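Local coordinates for protein leucine aminopeptidase 2 (Saccharomyces cerevisiae, PDB 2XQ0) that acts as a zinc-dependent aminopeptidase that preferentially cleaves di- and tripeptides, with a low epoxide hydrolase activity that can open leukotriene A4 in vitro, at residues Arg13-Asp18 with Thr428-Asp433. Numbering follows the deposited sequence.
Sequences RSPEYD and TFQFLD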
loop_
_atom_site.group_PDB
_atom_site.type_symbol
_atom_site.label_atom_id
_atom_site.label_comp_id
_atom_site.label_asym_id
_atom_site.label_seq_id
_atom_site.Cartn_x
_atom_site.Cartn_y
_atom_site.Cartn_z
ATOM N N ARG A 13 7.561 14.198 -25.597
ATOM C CA ARG A 13 8.079 14.878 -24.416
ATOM C C ARG A 13 7.777 14.117 -23.118
ATOM O O ARG A 13 6.666 13.623 -22.911
ATOM C CB ARG A 13 7.527 16.298 -24.358
ATOM C CG ARG A 13 8.056 17.117 -23.221
ATOM C CD ARG A 13 7.626 18.561 -23.372
ATOM N NE ARG A 13 8.501 19.272 -24.291
ATOM C CZ ARG A 13 8.536 20.593 -24.405
ATOM N NH1 ARG A 13 7.733 21.342 -23.658
ATOM N NH2 ARG A 13 9.372 21.161 -25.260
ATOM N N SER A 14 8.786 14.013 -22.254
ATOM C CA SER A 14 8.662 13.318 -20.976
ATOM C C SER A 14 8.770 14.341 -19.842
ATOM O O SER A 14 9.383 15.382 -20.022
ATOM C CB SER A 14 9.759 12.261 -20.854
ATOM O OG SER A 14 9.395 11.039 -21.480
ATOM N N PRO A 15 8.153 14.068 -18.670
ATOM C CA PRO A 15 7.339 12.909 -18.300
ATOM C C PRO A 15 6.004 12.879 -19.025
ATOM O O PRO A 15 5.413 13.920 -19.299
ATOM C CB PRO A 15 7.082 13.119 -16.799
ATOM C CG PRO A 15 8.088 14.095 -16.357
ATOM C CD PRO A 15 8.340 14.976 -17.531
ATOM N N GLU A 16 5.532 11.670 -19.298
ATOM C CA GLU A 16 4.286 11.442 -19.998
ATOM C C GLU A 16 3.127 12.093 -19.258
ATOM O O GLU A 16 3.059 12.059 -18.023
ATOM C CB GLU A 16 4.045 9.939 -20.091
ATOM C CG GLU A 16 2.771 9.553 -20.802
ATOM C CD GLU A 16 2.624 8.049 -20.904
ATOM O OE1 GLU A 16 2.907 7.502 -21.990
ATOM O OE2 GLU A 16 2.235 7.418 -19.902
ATOM N N TYR A 17 2.207 12.665 -20.022
ATOM C CA TYR A 17 1.067 13.369 -19.450
ATOM C C TYR A 17 0.188 12.469 -18.578
ATOM O O TYR A 17 -0.118 11.341 -18.954
ATOM C CB TYR A 17 0.231 14.016 -20.580
ATOM C CG TYR A 17 -0.683 15.101 -20.052
ATOM C CD1 TYR A 17 -0.255 16.415 -19.994
ATOM C CD2 TYR A 17 -1.950 14.804 -19.578
ATOM C CE1 TYR A 17 -1.067 17.413 -19.511
ATOM C CE2 TYR A 17 -2.783 15.805 -19.073
ATOM C CZ TYR A 17 -2.326 17.107 -19.041
ATOM O OH TYR A 17 -3.112 18.123 -18.544
ATOM N N ASP A 18 -0.211 12.977 -17.407
ATOM C CA ASP A 18 -1.087 12.263 -16.490
ATOM C C ASP A 18 -2.570 12.488 -16.822
ATOM O O ASP A 18 -3.120 13.549 -16.528
ATOM C CB ASP A 18 -0.809 12.757 -15.058
ATOM C CG ASP A 18 -1.639 12.061 -14.021
ATOM O OD1 ASP A 18 -2.507 11.235 -14.391
ATOM O OD2 ASP A 18 -1.400 12.338 -12.820
ATOM N N THR A 428 8.452 5.501 -17.358
ATOM C CA THR A 428 9.245 4.317 -17.613
ATOM C C THR A 428 10.337 4.596 -18.644
ATOM O O THR A 428 11.432 4.047 -18.575
ATOM C CB THR A 428 8.337 3.241 -18.186
ATOM O OG1 THR A 428 7.325 2.931 -17.223
ATOM C CG2 THR A 428 9.124 2.001 -18.533
ATOM N N PHE A 429 10.023 5.448 -19.613
ATOM C CA PHE A 429 10.949 5.704 -20.703
ATOM C C PHE A 429 12.197 6.387 -20.177
ATOM O O PHE A 429 13.305 6.073 -20.610
ATOM C CB PHE A 429 10.263 6.518 -21.804
ATOM C CG PHE A 429 8.959 5.926 -22.245
ATOM C CD1 PHE A 429 8.942 4.765 -23.001
ATOM C CD2 PHE A 429 7.756 6.491 -21.860
ATOM C CE1 PHE A 429 7.751 4.194 -23.385
ATOM C CE2 PHE A 429 6.548 5.926 -22.246
ATOM C CZ PHE A 429 6.548 4.779 -23.010
ATOM N N GLN A 430 12.024 7.289 -19.213
ATOM C CA GLN A 430 13.168 7.960 -18.603
ATOM C C GLN A 430 13.976 6.965 -17.754
ATOM O O GLN A 430 15.205 7.045 -17.670
ATOM C CB GLN A 430 12.699 9.146 -17.755
ATOM C CG GLN A 430 11.957 10.237 -18.544
ATOM C CD GLN A 430 11.333 11.260 -17.626
ATOM O OE1 GLN A 430 10.237 11.055 -17.110
ATOM N NE2 GLN A 430 12.042 12.364 -17.391
ATOM N N PHE A 431 13.279 6.028 -17.119
ATOM C CA PHE A 431 13.950 4.956 -16.388
ATOM C C PHE A 431 14.872 4.219 -17.361
ATOM O O PHE A 431 16.053 4.037 -17.085
ATOM C CB PHE A 431 12.933 3.994 -15.760
ATOM C CG PHE A 431 13.517 2.647 -15.364
ATOM C CD1 PHE A 431 14.338 2.531 -14.261
ATOM C CD2 PHE A 431 13.220 1.507 -16.088
ATOM C CE1 PHE A 431 14.872 1.295 -13.881
ATOM C CE2 PHE A 431 13.747 0.269 -15.724
ATOM C CZ PHE A 431 14.580 0.166 -14.617
ATOM N N LEU A 432 14.336 3.826 -18.514
ATOM C CA LEU A 432 15.120 3.059 -19.497
ATOM C C LEU A 432 16.313 3.827 -20.060
ATOM O O LEU A 432 17.390 3.268 -20.173
ATOM C CB LEU A 432 14.242 2.552 -20.645
ATOM C CG LEU A 432 13.135 1.588 -20.198
ATOM C CD1 LEU A 432 12.131 1.357 -21.310
ATOM C CD2 LEU A 432 13.709 0.273 -19.716
ATOM N N ASP A 433 16.120 5.096 -20.423
ATOM C CA ASP A 433 17.237 5.944 -20.843
ATOM C C ASP A 433 18.357 5.930 -19.808
ATOM O O ASP A 433 19.526 5.867 -20.150
ATOM C CB ASP A 433 16.794 7.399 -21.013
ATOM C CG ASP A 433 15.730 7.569 -22.064
ATOM O OD1 ASP A 433 15.622 6.699 -22.938
ATOM O OD2 ASP A 433 15.010 8.586 -22.020
#
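F429 meets E16 at the rim of its ring: CE2 lies 4.0 Å from E16 OE1, which sits at the edge, near the ring plane, while the carboxylate is turned 72° from that plane. E16 gets there with CG anti to the backbone N (chi1 180°) and the chain stretched out beyond it. Its other oxygen, OE2, hydrogen-bonds to H319, whose second ring nitrogen is bonded to T428 OG1, so one histidine ties the loop to the helix start. One residue on, Q430 makes the largest single share of the contact. With CG anti to the carbonyl carbon (chi1 -61°) and the chain running on extended, its amide is carried out to S14 and P15. CD lies 3.7 Å from S14 CB, and OE1 stands 3.6 Å from P15 CA and also lies against CB and CG of the proline ring; the S14-P15 peptide is cis. None of these touches is a hydrogen bond; OE1 instead accepts from the backbone N of D427. The carboxylate of D427 in turn takes S14 OG and the backbone N of E16, fixing the loop in place. Shortening Q430 to an alanine would probably leave a gap beside S14 and P15 and deprive the D427 N-H of this acceptor. Together F429 and Q430 dock an extended N-terminal loop onto the first turn of helix 428-438 in the M1 peptidase domain, where the bond from D427 N to Q430 OE1 resembles the return half of a capping box.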